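Binary enterotoxin of Clostridium perfringens component a (Clostridium perfringens, PDB 5WTZ) transfers ADP-ribose from NAD+ to actin, as the enzymatic half of a two-component, iota-like clostridial enterotoxin. Local coordinates at residues S49-S54 / E70-D75; Q107-S112 / K153-V158; E121-F126 / T191-V196. All blocks are in the same frame, centred on the assembly; numbering follows the deposited sequence.

All three contacts lie in the first of two ADP-ribosyltransferase-like halves, away from the NAD-binding residues. Contact 1, joining two helices, stands apart, its centre about 30 Å from that of contact 2 and about 34 Å from that of contact 3. Contacts 2 and 3, centred about 10 Å apart, reach the same mixed sheet and touch: Ile-156 CD1 lies 3.5 Å from Phe-126 CZ, while Gln-107 OE1 probably accepts a hydrogen bond from Asn-125 ND2. Contact 2 is the more buried, with Leu-109 and Ile-156 in the interior, whereas contact 3 runs from buried Phe-126 to exposed Ile-195. All three meet through apolar atoms, but contact 1 has polar and charged surroundings.

Contact 1 (S49-S54 / E70-D75); sequences SSEINS and ETLNED
Leu-72 reaches across to Glu-51 and Ile-52 with aliphatic branches alone, and the flat groups lie around this touch. The carboxylate of Glu-51 is carried past it, on an extended chain whose CG is the atom that meets the leucine. One residue on from Leu-72, the amide of Asn-73 turns its edge to Glu-70: Asn-73 ND2 donates to Glu-70 OE2 at 3.1 Å with the acceptor almost in the amide plane, yet ND2 approaches from above the Glu-70 carboxylate, 65° out of its plane. Tyr-55 OH and Lys-59 NZ bond to the other edge atom of this amide, OD1, tying helix 70-83 back to helix 36-61. The carboxylate of Asp-75 is engaged at one oxygen, OD1, by Ser-41 OG and Asn-44 ND2.

The apolar touch itself is small. Leu-72 forks over helix 36-61: CD2 rests 4.0 Å from Ile-52 CG1, and CD1 lies 4.2 Å from Glu-51 CG, the two chains of that second pair crossing nearly at right angles. Ile-52 holds CG1 anti to its carbonyl carbon (chi1 -67°), which brings that arm round to the leucine although CB does not point there. One turn on from Thr-71, Asp-75 OD2 sits 3.0 Å from Thr-71 O, another acceptor, and 6.7 Å from Glu-51 OE1. Ile-52 also touches Leu-76 and Ile-79, so it lies against three residues along one side of helix 70-83. This is helix-helix packing among the N-terminal helices that accompany the sheet in an ADP-ribosyltransferase-like domain.

Contact 2 (Q107-S112 / K153-V158); sequences QNLESS and KLPILV
Leu-109 stands across Pro-155 at about a right angle and slants over Ile-156, covering the start of strand 156-162 in the mixed sheet of the N-terminal ADP-ribosyltransferase-like domain. Residues 107-112 belong to the loop between strand 92-98 and helix 120-130; residues 153-158 lead into strand 156-162, the neighbour of strand 92-98 in the sheet. The loop therefore folds back over the start of the strand beside 92-98.

One methyl does most of the work. CD1 of Leu-109 lies 3.9 Å from Pro-155 CB and 3.9 Å from Ile-156 CG1, so it bears on two consecutive residues at the point where the chain passes from turn to strand. Nearer the backbone, Leu-109 CB approaches Pro-155 CB at 4.2 Å, and the leucine thus leans on the proline with its root as well as with its end. The isoleucine meets it with its longer branch: with chi1 at -61°, CG1 is anti to the carbonyl carbon and swings toward the loop, whereas CB itself is not directed there. Ala-122 of helix 120-130 and Ala-204 of strand 201-211 also touch Leu-109, so its side chain is packed by helix, sheet and loop together. Glu-110 OE2 forms a salt bridge with Lys-201 NZ.

The polar chemistry within the loop bends it through an Asx turn around Leu-109. Glu-110 N donates to Asn-108 OD1 at 3.0 Å, on a lone pair in the carbonyl plane, with a C=O...N angle of 142°.

Contact 3 (E121-F126 / T191-V196); sequences EAINNF and TGLSIV
Leu-193 projects from its strand as a forked bump into the hollow between Ile-123 and Phe-126, one turn apart on the helix. The two prongs divide the work. Leu-193 CD1 goes to the phenylalanine, meeting the ring at its edge and near its plane, 3.7 Å from Phe-126 CE2 and equally close to Phe-126 CD2. Leu-193 CD2 turns the other way and settles against the isoleucine, 4.0 Å from Ile-123 CG1 and 3.9 Å from Ile-123 O. Leucine and isoleucine run past each other in opposite directions. Ala-127 and Ile-130 continue the wall of the hollow along the helix.

Residues 121-126 form part of helix 120-130, which lies over the mixed sheet of the N-terminal ADP-ribosyltransferase-like domain. The axes of the two short segments approach to 10.0 Å and run nearly antiparallel, at 166°. Close to the leucine the strand carries a classic beta bulge, Thr-191 and Gly-192 both facing Asp-207 on strand 201-211.

The second bump comes from the helix. Ile-123 extends its long arm away from the backbone N (chi1 -162°), which leaves CG2 in the crowded position between N and carbonyl carbon and lets CD1 reach past Leu-193 to the next residue on this side of the strand. There Ile-123 CD1 lies 3.6 Å from Ile-195 CG1 and 4.2 Å from Ile-195 CD1, the two isoleucines meeting at a slant. Ile-118 touches both of them from the loop before the helix, while Phe-126 packs deeper, on Val-206 and edge-to-face with Phe-105.

Contact 1 (S49-S54 / E70-D75)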
loop_
_atom_site.group_PDB
_atom_site.type_symbol
_atom_site.label_atom_id
_atom_site.label_comp_id
_atom_site.label_asym_id
_atom_site.label_seq_id
_atom_site.Cartn_x
_atom_site.Cartn_y
_atom_site.Cartn_z
ATOM N N SER A 49 -18.183 -0.894 -8.296
ATOM C CA SER A 49 -16.792 -1.170 -7.969
ATOM C C SER A 49 -16.230 -0.220 -6.926
ATOM O O SER A 49 -15.474 -0.636 -6.060
ATOM C CB SER A 49 -15.934 -1.106 -9.234
ATOM O OG SER A 49 -16.072 0.156 -9.869
ATOM N N SER A 50 -16.602 1.057 -6.994
ATOM C CA SER A 50 -16.004 2.037 -6.093
ATOM C C SER A 50 -16.358 1.735 -4.633
ATOM O O SER A 50 -15.508 1.812 -3.743
ATOM C CB SER A 50 -16.443 3.453 -6.467
ATOM O OG SER A 50 -15.751 4.400 -5.671
ATOM N N GLU A 51 -17.609 1.355 -4.408
ATOM C CA GLU A 51 -18.068 1.005 -3.072
ATOM C C GLU A 51 -17.365 -0.254 -2.530
ATOM O O GLU A 51 -16.963 -0.296 -1.371
ATOM C CB GLU A 51 -19.576 0.830 -3.098
ATOM C CG GLU A 51 -20.173 0.004 -1.984
ATOM C CD GLU A 51 -21.674 0.047 -2.024
ATOM O OE1 GLU A 51 -22.301 -0.793 -2.723
ATOM O OE2 GLU A 51 -22.232 0.941 -1.356
ATOM N N ILE A 52 -17.215 -1.272 -3.368
ATOM C CA ILE A 52 -16.500 -2.482 -2.983
ATOM C C ILE A 52 -15.036 -2.186 -2.672
ATOM O O ILE A 52 -14.479 -2.649 -1.662
ATOM C CB ILE A 52 -16.608 -3.542 -4.085
ATOM C CG1 ILE A 52 -18.065 -3.989 -4.179
ATOM C CG2 ILE A 52 -15.640 -4.726 -3.807
ATOM C CD1 ILE A 52 -18.428 -4.729 -5.437
ATOM N N ASN A 53 -14.406 -1.388 -3.522
ATOM C CA ASN A 53 -12.992 -1.117 -3.331
ATOM C C ASN A 53 -12.753 -0.249 -2.102
ATOM O O ASN A 53 -11.790 -0.464 -1.370
ATOM C CB ASN A 53 -12.388 -0.474 -4.583
ATOM C CG ASN A 53 -12.225 -1.466 -5.714
ATOM O OD1 ASN A 53 -12.011 -2.653 -5.480
ATOM N ND2 ASN A 53 -12.321 -0.988 -6.947
ATOM N N SER A 54 -13.646 0.703 -1.856
ATOM C CA SER A 54 -13.491 1.553 -0.695
ATOM C C SER A 54 -13.702 0.722 0.566
ATOM O O SER A 54 -12.986 0.891 1.555
ATOM C CB SER A 54 -14.456 2.733 -0.752
ATOM O OG SER A 54 -13.979 3.687 -1.687
ATOM N N GLU A 70 -22.008 -7.486 5.777
ATOM C CA GLU A 70 -21.832 -8.894 5.425
ATOM C C GLU A 70 -21.834 -9.164 3.929
ATOM O O GLU A 70 -21.090 -10.015 3.454
ATOM C CB GLU A 70 -22.904 -9.745 6.107
ATOM C CG GLU A 70 -22.432 -10.338 7.426
ATOM C CD GLU A 70 -21.089 -11.052 7.296
ATOM O OE1 GLU A 70 -20.976 -11.983 6.467
ATOM O OE2 GLU A 70 -20.140 -10.681 8.018
ATOM N N THR A 71 -22.661 -8.434 3.197
ATOM C CA THR A 71 -22.742 -8.559 1.748
ATOM C C THR A 71 -21.429 -8.208 1.067
ATOM O O THR A 71 -20.992 -8.886 0.139
ATOM C CB THR A 71 -23.837 -7.649 1.202
ATOM O OG1 THR A 71 -25.071 -7.963 1.861
ATOM C CG2 THR A 71 -23.985 -7.815 -0.313
ATOM N N LEU A 72 -20.799 -7.144 1.540
ATOM C CA LEU A 72 -19.562 -6.675 0.946
ATOM C C LEU A 72 -18.403 -7.596 1.313
ATOM O O LEU A 72 -17.447 -7.741 0.555
ATOM C CB LEU A 72 -19.280 -5.243 1.383
ATOM C CG LEU A 72 -20.187 -4.223 0.698
ATOM C CD1 LEU A 72 -19.798 -2.809 1.106
ATOM C CD2 LEU A 72 -20.122 -4.394 -0.817
ATOM N N ASN A 73 -18.510 -8.231 2.474
ATOM C CA ASN A 73 -17.558 -9.258 2.863
ATOM C C ASN A 73 -17.585 -10.396 1.853
ATOM O O ASN A 73 -16.543 -10.802 1.343
ATOM C CB ASN A 73 -17.867 -9.767 4.268
ATOM C CG ASN A 73 -17.495 -8.764 5.342
ATOM O OD1 ASN A 73 -16.661 -7.892 5.124
ATOM N ND2 ASN A 73 -18.121 -8.878 6.506
ATOM N N GLU A 74 -18.784 -10.890 1.546
ATOM C CA GLU A 74 -18.943 -11.961 0.560
ATOM C C GLU A 74 -18.443 -11.515 -0.806
ATOM O O GLU A 74 -17.750 -12.261 -1.500
ATOM C CB GLU A 74 -20.407 -12.415 0.456
ATOM C CG GLU A 74 -21.036 -12.818 1.783
ATOM C CD GLU A 74 -20.240 -13.886 2.513
ATOM O OE1 GLU A 74 -20.111 -15.009 1.978
ATOM O OE2 GLU A 74 -19.734 -13.597 3.622
ATOM N N ASP A 75 -18.795 -10.294 -1.188
ATOM C CA ASP A 75 -18.286 -9.717 -2.422
ATOM C C ASP A 75 -16.757 -9.745 -2.477
ATOM O O ASP A 75 -16.173 -10.187 -3.474
ATOM C CB ASP A 75 -18.807 -8.294 -2.586
ATOM C CG ASP A 75 -20.301 -8.261 -2.816
ATOM O OD1 ASP A 75 -20.809 -9.212 -3.440
ATOM O OD2 ASP A 75 -20.968 -7.303 -2.370
#

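Contact 2 (Q107-S112 / K153-V158)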
loop_
_atom_site.group_PDB
_atom_site.type_symbol
_atom_site.label_atom_id
_atom_site.label_comp_id
_atom_site.label_asym_id
_atom_site.label_seq_id
_atom_site.Cartn_x
_atom_site.Cartn_y
_atom_site.Cartn_z
ATOM N N GLN A 107 1.906 18.260 -8.459
ATOM C CA GLN A 107 2.197 19.264 -9.475
ATOM C C GLN A 107 1.422 19.000 -10.759
ATOM O O GLN A 107 1.256 17.850 -11.175
ATOM C CB GLN A 107 3.697 19.308 -9.780
ATOM C CG GLN A 107 4.081 20.374 -10.807
ATOM C CD GLN A 107 5.580 20.597 -10.892
ATOM O OE1 GLN A 107 6.361 19.757 -10.451
ATOM N NE2 GLN A 107 5.986 21.734 -11.448
ATOM N N ASN A 108 0.968 20.072 -11.399
ATOM C CA ASN A 108 0.250 19.960 -12.654
ATOM C C ASN A 108 1.182 19.571 -13.798
ATOM O O ASN A 108 2.216 20.207 -14.002
ATOM C CB ASN A 108 -0.453 21.280 -12.973
ATOM C CG ASN A 108 -1.701 21.088 -13.813
ATOM O OD1 ASN A 108 -1.674 20.427 -14.853
ATOM N ND2 ASN A 108 -2.811 21.657 -13.355
ATOM N N LEU A 109 0.817 18.534 -14.548
ATOM C CA LEU A 109 1.643 18.087 -15.673
ATOM C C LEU A 109 1.341 18.854 -16.955
ATOM O O LEU A 109 2.155 18.882 -17.883
ATOM C CB LEU A 109 1.455 16.589 -15.906
ATOM C CG LEU A 109 2.225 15.700 -14.941
ATOM C CD1 LEU A 109 1.724 14.265 -15.010
ATOM C CD2 LEU A 109 3.718 15.788 -15.267
ATOM N N GLU A 110 0.172 19.479 -17.005
ATOM C CA GLU A 110 -0.212 20.267 -18.162
ATOM C C GLU A 110 0.589 21.559 -18.178
ATOM O O GLU A 110 0.652 22.264 -17.173
ATOM C CB GLU A 110 -1.717 20.562 -18.143
ATOM C CG GLU A 110 -2.468 19.961 -19.316
ATOM C CD GLU A 110 -3.968 19.870 -19.087
ATOM O OE1 GLU A 110 -4.559 20.854 -18.595
ATOM O OE2 GLU A 110 -4.554 18.812 -19.405
ATOM N N SER A 111 1.226 21.857 -19.302
ATOM C CA SER A 111 1.866 23.150 -19.469
ATOM C C SER A 111 0.818 24.245 -19.319
ATOM O O SER A 111 -0.343 24.055 -19.693
ATOM C CB SER A 111 2.546 23.253 -20.832
ATOM O OG SER A 111 2.762 24.603 -21.188
ATOM N N SER A 112 1.216 25.385 -18.766
ATOM C CA SER A 112 0.289 26.500 -18.618
ATOM C C SER A 112 0.081 27.237 -19.942
ATOM O O SER A 112 -0.900 27.962 -20.102
ATOM C CB SER A 112 0.775 27.470 -17.539
ATOM O OG SER A 112 2.045 28.002 -17.862
ATOM N N LYS A 153 -9.604 13.524 -18.928
ATOM C CA LYS A 153 -9.312 14.702 -18.119
ATOM C C LYS A 153 -8.089 14.443 -17.220
ATOM O O LYS A 153 -7.577 15.360 -16.567
ATOM C CB LYS A 153 -10.534 15.096 -17.291
ATOM C CG LYS A 153 -11.702 15.583 -18.136
ATOM C CD LYS A 153 -12.815 16.133 -17.265
ATOM C CE LYS A 153 -14.069 16.398 -18.082
ATOM N NZ LYS A 153 -15.186 16.862 -17.223
ATOM N N LEU A 154 -7.621 13.197 -17.203
ATOM C CA LEU A 154 -6.464 12.794 -16.394
ATOM C C LEU A 154 -5.155 12.989 -17.183
ATOM O O LEU A 154 -5.164 12.937 -18.413
ATOM C CB LEU A 154 -6.603 11.331 -15.948
ATOM C CG LEU A 154 -7.876 10.948 -15.188
ATOM C CD1 LEU A 154 -7.848 9.463 -14.853
ATOM C CD2 LEU A 154 -8.010 11.775 -13.917
ATOM N N PRO A 155 -4.030 13.216 -16.478
ATOM C CA PRO A 155 -2.732 13.534 -17.098
ATOM C C PRO A 155 -1.874 12.344 -17.515
ATOM O O PRO A 155 -0.956 12.511 -18.324
ATOM C CB PRO A 155 -2.011 14.304 -15.994
ATOM C CG PRO A 155 -2.529 13.661 -14.735
ATOM C CD PRO A 155 -3.998 13.440 -15.019
ATOM N N ILE A 156 -2.170 11.162 -16.990
ATOM C CA ILE A 156 -1.269 10.029 -17.091
ATOM C C ILE A 156 -1.923 8.843 -17.767
ATOM O O ILE A 156 -3.106 8.583 -17.570
ATOM C CB ILE A 156 -0.770 9.606 -15.669
ATOM C CG1 ILE A 156 -0.010 10.761 -15.007
ATOM C CG2 ILE A 156 0.070 8.320 -15.716
ATOM C CD1 ILE A 156 -0.013 10.691 -13.445
ATOM N N LEU A 157 -1.158 8.151 -18.598
ATOM C CA LEU A 157 -1.578 6.877 -19.158
ATOM C C LEU A 157 -0.657 5.802 -18.604
ATOM O O LEU A 157 0.581 5.863 -18.780
ATOM C CB LEU A 157 -1.526 6.884 -20.689
ATOM C CG LEU A 157 -1.698 5.504 -21.347
ATOM C CD1 LEU A 157 -3.115 4.964 -21.130
ATOM C CD2 LEU A 157 -1.361 5.539 -22.840
ATOM N N VAL A 158 -1.243 4.819 -17.927
ATOM C CA VAL A 158 -0.466 3.706 -17.388
ATOM C C VAL A 158 -0.520 2.525 -18.352
ATOM O O VAL A 158 -1.587 2.077 -18.751
ATOM C CB VAL A 158 -0.956 3.259 -15.988
ATOM C CG1 VAL A 158 -0.101 2.111 -15.459
ATOM C CG2 VAL A 158 -0.910 4.431 -14.995
#

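Contact 3 (E121-F126 / T191-V196)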
loop_
_atom_site.group_PDB
_atom_site.type_symbol
_atom_site.label_atom_id
_atom_site.label_comp_id
_atom_site.label_asym_id
_atom_site.label_seq_id
_atom_site.Cartn_x
_atom_site.Cartn_y
_atom_site.Cartn_z
ATOM N N GLU A 121 9.425 20.779 -16.822
ATOM C CA GLU A 121 9.899 20.734 -15.441
ATOM C C GLU A 121 9.012 19.834 -14.606
ATOM O O GLU A 121 9.493 19.091 -13.751
ATOM C CB GLU A 121 9.953 22.134 -14.836
ATOM C CG GLU A 121 10.400 22.155 -13.389
ATOM C CD GLU A 121 10.729 23.550 -12.901
ATOM O OE1 GLU A 121 10.939 24.445 -13.750
ATOM O OE2 GLU A 121 10.779 23.747 -11.668
ATOM N N ALA A 122 7.713 19.894 -14.872
ATOM C CA ALA A 122 6.758 19.067 -14.154
ATOM C C ALA A 122 7.050 17.593 -14.400
ATOM O O ALA A 122 7.149 16.811 -13.451
ATOM C CB ALA A 122 5.321 19.412 -14.558
ATOM N N ILE A 123 7.213 17.204 -15.657
ATOM C CA ILE A 123 7.452 15.790 -15.916
ATOM C C ILE A 123 8.832 15.339 -15.407
ATOM O O ILE A 123 9.009 14.165 -15.082
ATOM C CB ILE A 123 7.279 15.446 -17.419
ATOM C CG1 ILE A 123 7.087 13.933 -17.581
ATOM C CG2 ILE A 123 8.439 15.980 -18.254
ATOM C CD1 ILE A 123 6.519 13.515 -18.900
ATOM N N ASN A 124 9.798 16.251 -15.304
ATOM C CA ASN A 124 11.082 15.878 -14.714
ATOM C C ASN A 124 10.933 15.618 -13.226
ATOM O O ASN A 124 11.547 14.709 -12.689
ATOM C CB ASN A 124 12.142 16.949 -14.954
ATOM C CG ASN A 124 12.843 16.777 -16.281
ATOM O OD1 ASN A 124 12.953 15.663 -16.796
ATOM N ND2 ASN A 124 13.294 17.880 -16.859
ATOM N N ASN A 125 10.110 16.417 -12.561
ATOM C CA ASN A 125 9.829 16.176 -11.158
ATOM C C ASN A 125 9.062 14.872 -10.984
ATOM O O ASN A 125 9.274 14.132 -10.020
ATOM C CB ASN A 125 9.050 17.349 -10.550
ATOM C CG ASN A 125 9.904 18.601 -10.401
ATOM O OD1 ASN A 125 11.128 18.523 -10.301
ATOM N ND2 ASN A 125 9.261 19.753 -10.364
ATOM N N PHE A 126 8.183 14.589 -11.936
ATOM C CA PHE A 126 7.375 13.375 -11.920
ATOM C C PHE A 126 8.281 12.159 -12.060
ATOM O O PHE A 126 8.096 11.167 -11.360
ATOM C CB PHE A 126 6.324 13.418 -13.035
ATOM C CG PHE A 126 5.340 12.268 -13.019
ATOM C CD1 PHE A 126 4.470 12.078 -11.954
ATOM C CD2 PHE A 126 5.247 11.414 -14.113
ATOM C CE1 PHE A 126 3.542 11.023 -11.962
ATOM C CE2 PHE A 126 4.340 10.353 -14.126
ATOM C CZ PHE A 126 3.467 10.172 -13.060
ATOM N N THR A 191 8.700 1.284 -14.772
ATOM C CA THR A 191 9.788 0.717 -15.551
ATOM C C THR A 191 10.200 1.651 -16.677
ATOM O O THR A 191 11.143 1.366 -17.406
ATOM C CB THR A 191 9.402 -0.658 -16.163
ATOM O OG1 THR A 191 8.287 -0.498 -17.054
ATOM C CG2 THR A 191 9.022 -1.646 -15.072
ATOM N N GLY A 192 9.460 2.747 -16.854
ATOM C CA GLY A 192 9.786 3.713 -17.894
ATOM C C GLY A 192 8.841 4.900 -17.885
ATOM O O GLY A 192 7.733 4.809 -17.351
ATOM N N LEU A 193 9.274 6.008 -18.486
ATOM C CA LEU A 193 8.477 7.229 -18.563
ATOM C C LEU A 193 8.744 7.954 -19.873
ATOM O O LEU A 193 9.892 8.083 -20.315
ATOM C CB LEU A 193 8.769 8.162 -17.376
ATOM C CG LEU A 193 8.029 9.508 -17.326
ATOM C CD1 LEU A 193 6.546 9.374 -16.916
ATOM C CD2 LEU A 193 8.729 10.491 -16.391
ATOM N N SER A 194 7.668 8.416 -20.501
ATOM C CA SER A 194 7.743 9.103 -21.772
ATOM C C SER A 194 6.453 9.860 -22.006
ATOM O O SER A 194 5.453 9.634 -21.326
ATOM C CB SER A 194 7.993 8.119 -22.913
ATOM O OG SER A 194 6.925 7.195 -23.011
ATOM N N ILE A 195 6.480 10.765 -22.969
ATOM C CA ILE A 195 5.285 11.470 -23.377
ATOM C C ILE A 195 4.668 10.761 -24.575
ATOM O O ILE A 195 5.372 10.334 -25.498
ATOM C CB ILE A 195 5.586 12.941 -23.717
ATOM C CG1 ILE A 195 6.153 13.659 -22.493
ATOM C CG2 ILE A 195 4.338 13.647 -24.201
ATOM C CD1 ILE A 195 6.455 15.119 -22.727
ATOM N N VAL A 196 3.351 10.613 -24.547
ATOM C CA VAL A 196 2.624 9.985 -25.639
ATOM C C VAL A 196 1.521 10.933 -26.070
ATOM O O VAL A 196 0.849 11.542 -25.234
ATOM C CB VAL A 196 2.033 8.591 -25.243
ATOM C CG1 VAL A 196 1.014 8.704 -24.106
ATOM C CG2 VAL A 196 1.408 7.905 -26.444
#